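TadZ (Pseudomonas aeruginosa, PDB 4LDA) probably takes part in pilus assembly, with ATP binding and hydrolysis tentatively assigned to the full-length protein, of which this is the N-terminal CheY-like receiver domain. Local coordinates at residues A[53-58]-A[81-86]. Sequence-based numbering, arbitrary orientation.
Sequences FISLGK and VAIGDG. With SO4 (sulfate ion), chain I.
Ile54 is gripped through both its amide and its carbonyl by strand 79-83: its N donates to Val81 O at 3.0 Å, and its O accepts from Ile83 N at 2.8 Å. The third rung, Leu56 N to Ile83 O, is the straightest, with an N-H...O angle of 170°. Together they give the register of two parallel strands; the axes of 53-55 and 81-83 lie 29° apart in direction. Beyond the last rung a water bridges the chains, donating to Leu56 O (2.7 Å) and accepting from Asp85 N (2.9 Å). Asn60 takes up Ser55 O and Gly57 N through its side-chain amide, and Gly84 O is met by Thr105 OG1. Lys58 N reaches O4 of a sulfate, most likely a crystallisation additive, at 2.8 Å. Ser55 OG is hydrogen-bonded to Glu15 OE2. Phe53 CG lies anti to its carbonyl carbon (chi1 -65°), and the ring runs alongside Val81, with Phe53 CD1 3.7 Å from Val81 CB. On the Ala82 face, Leu56 CD1 meets Ala82 CB at 3.8 Å. The pair closes a beta-alpha-beta crossover of the CheY-like fold: helix 61-74 covers Ile54 and Leu56, helices 13-22 and 110-121 cover the Phe53 face, and strands 4-9 and 102-104 flank the two strands.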
ATOM      1  N   PHE A  53      -0.320  -0.141   1.642  1.00 49.85           N
ATOM      2  CA  PHE A  53      -1.190   0.752   0.890  1.00 49.38           C
ATOM      3  C   PHE A  53      -0.944   2.186   1.361  1.00 53.14           C
ATOM      4  O   PHE A  53      -0.892   2.431   2.558  1.00 53.02           O
ATOM      5  CB  PHE A  53      -2.659   0.346   1.042  1.00 50.29           C
ATOM      6  CG  PHE A  53      -2.966  -1.004   0.452  1.00 50.68           C
ATOM      7  CD1 PHE A  53      -3.258  -1.136  -0.900  1.00 52.71           C
ATOM      8  CD2 PHE A  53      -2.992  -2.141   1.254  1.00 52.75           C
ATOM      9  CE1 PHE A  53      -3.551  -2.382  -1.445  1.00 53.12           C
ATOM     10  CE2 PHE A  53      -3.274  -3.393   0.708  1.00 54.16           C
ATOM     11  CZ  PHE A  53      -3.566  -3.503  -0.629  1.00 51.72           C
ATOM     12  N   ILE A  54      -0.738   3.118   0.429  1.00 50.84           N
ATOM     13  CA  ILE A  54      -0.515   4.520   0.783  1.00 51.63           C
ATOM     14  C   ILE A  54      -1.422   5.393  -0.103  1.00 55.15           C
ATOM     15  O   ILE A  54      -1.412   5.281  -1.321  1.00 54.11           O
ATOM     16  CB  ILE A  54       0.975   4.952   0.727  1.00 55.94           C
ATOM     17  CG1 ILE A  54       1.170   6.381   1.357  1.00 57.44           C
ATOM     18  CG2 ILE A  54       1.591   4.778  -0.688  1.00 55.16           C
ATOM     19  CD1 ILE A  54       2.598   6.833   1.538  1.00 64.98           C
ATOM     20  N   SER A  55      -2.253   6.206   0.544  1.00 54.26           N
ATOM     21  CA  SER A  55      -3.180   7.106  -0.122  1.00 53.77           C
ATOM     22  C   SER A  55      -2.428   8.397  -0.489  1.00 58.32           C
ATOM     23  O   SER A  55      -1.834   9.053   0.378  1.00 59.38           O
ATOM     24  CB  SER A  55      -4.399   7.363   0.757  1.00 54.56           C
ATOM     25  OG  SER A  55      -5.369   8.085   0.022  1.00 63.76           O
ATOM     26  N   LEU A  56      -2.421   8.712  -1.788  1.00 55.58           N
ATOM     27  CA  LEU A  56      -1.748   9.865  -2.374  1.00 58.28           C
ATOM     28  C   LEU A  56      -2.716  10.843  -3.051  1.00 66.43           C
ATOM     29  O   LEU A  56      -3.645  10.446  -3.763  1.00 66.44           O
ATOM     30  CB  LEU A  56      -0.710   9.409  -3.414  1.00 58.37           C
ATOM     31  CG  LEU A  56       0.461   8.571  -2.920  1.00 63.29           C
ATOM     32  CD1 LEU A  56       1.349   8.175  -4.074  1.00 64.55           C
ATOM     33  CD2 LEU A  56       1.282   9.321  -1.898  1.00 65.34           C
ATOM     34  N   GLY A  57      -2.424  12.119  -2.870  1.00 65.51           N
ATOM     35  CA  GLY A  57      -3.145  13.241  -3.460  1.00 66.71           C
ATOM     36  C   GLY A  57      -2.178  14.378  -3.711  1.00 73.70           C
ATOM     37  O   GLY A  57      -1.022  14.285  -3.292  1.00 74.03           O
ATOM     38  N   LYS A  58      -2.630  15.469  -4.373  1.00 72.50           N
ATOM     39  CA  LYS A  58      -1.756  16.605  -4.692  1.00 75.24           C
ATOM     40  C   LYS A  58      -1.237  17.304  -3.432  1.00 82.71           C
ATOM     41  O   LYS A  58      -0.076  17.731  -3.431  1.00 85.17           O
ATOM     42  CB  LYS A  58      -2.431  17.633  -5.623  1.00 79.14           C
ATOM     43  CG  LYS A  58      -2.483  17.118  -7.080  1.00102.53           C
ATOM     44  CD  LYS A  58      -2.539  18.197  -8.191  1.00116.03           C
ATOM     45  CE  LYS A  58      -1.422  18.108  -9.247  1.00119.10           C
ATOM     46  NZ  LYS A  58      -1.390  16.818 -10.005  1.00113.98           N
ATOM     47  N   VAL A  81       1.573  -0.158  -2.744  1.00 53.72           N
ATOM     48  CA  VAL A  81       0.438   0.084  -3.639  1.00 52.11           C
ATOM     49  C   VAL A  81      -0.144   1.457  -3.316  1.00 57.35           C
ATOM     50  O   VAL A  81      -0.601   1.683  -2.198  1.00 57.13           O
ATOM     51  CB  VAL A  81      -0.652  -1.033  -3.556  1.00 54.01           C
ATOM     52  CG1 VAL A  81      -1.798  -0.751  -4.522  1.00 51.80           C
ATOM     53  CG2 VAL A  81      -0.057  -2.418  -3.824  1.00 54.22           C
ATOM     54  N   ALA A  82      -0.115   2.374  -4.290  1.00 55.85           N
ATOM     55  CA  ALA A  82      -0.657   3.722  -4.106  1.00 56.00           C
ATOM     56  C   ALA A  82      -2.158   3.745  -4.368  1.00 56.26           C
ATOM     57  O   ALA A  82      -2.654   2.981  -5.184  1.00 55.51           O
ATOM     58  CB  ALA A  82       0.054   4.707  -5.021  1.00 58.20           C
ATOM     59  N   ILE A  83      -2.879   4.590  -3.637  1.00 52.22           N
ATOM     60  CA  ILE A  83      -4.326   4.790  -3.746  1.00 51.73           C
ATOM     61  C   ILE A  83      -4.535   6.268  -4.096  1.00 57.69           C
ATOM     62  O   ILE A  83      -4.065   7.132  -3.369  1.00 58.17           O
ATOM     63  CB  ILE A  83      -5.095   4.354  -2.460  1.00 53.98           C
ATOM     64  CG1 ILE A  83      -4.845   2.891  -2.078  1.00 53.17           C
ATOM     65  CG2 ILE A  83      -6.603   4.658  -2.547  1.00 55.16           C
ATOM     66  CD1 ILE A  83      -5.202   2.589  -0.581  1.00 55.27           C
ATOM     67  N   GLY A  84      -5.083   6.545  -5.267  1.00 53.40           N
ATOM     68  CA  GLY A  84      -5.292   7.919  -5.672  1.00 54.09           C
ATOM     69  C   GLY A  84      -6.105   8.045  -6.934  1.00 59.20           C
ATOM     70  O   GLY A  84      -6.591   7.047  -7.477  1.00 59.24           O
ATOM     71  N   ASP A  85      -6.213   9.287  -7.413  1.00 56.09           N
ATOM     72  CA  ASP A  85      -6.948   9.679  -8.606  1.00 55.43           C
ATOM     73  C   ASP A  85      -6.300   9.083  -9.879  1.00 59.50           C
ATOM     74  O   ASP A  85      -5.222   9.506 -10.295  1.00 60.54           O
ATOM     75  CB  ASP A  85      -6.990  11.222  -8.667  1.00 57.66           C
ATOM     76  CG  ASP A  85      -7.828  11.831  -9.778  1.00 61.71           C
ATOM     77  OD1 ASP A  85      -8.635  11.089 -10.395  1.00 61.69           O
ATOM     78  OD2 ASP A  85      -7.704  13.066 -10.013  1.00 62.27           O
ATOM     79  N   GLY A  86      -7.011   8.137 -10.496  1.00 54.63           N
ATOM     80  CA  GLY A  86      -6.603   7.472 -11.725  1.00 52.66           C
ATOM     81  C   GLY A  86      -6.651   8.345 -12.968  1.00 56.78           C
ATOM     82  O   GLY A  86      -6.169   7.942 -14.036  1.00 56.32           O
TER
HETATM   83  S   SO4 I 201      -5.971  16.152  -3.300  1.00109.86           S
HETATM   84  O1  SO4 I 201      -7.394  15.794  -3.270  1.00110.01           O
HETATM   85  O2  SO4 I 201      -5.816  17.602  -3.306  1.00109.47           O
HETATM   86  O3  SO4 I 201      -5.276  15.589  -2.124  1.00109.19           O
HETATM   87  O4  SO4 I 201      -5.398  15.605  -4.539  1.00112.80           O
HETATM   88  O   HOH W   1      -5.464  11.367  -5.544  1.00 55.71           O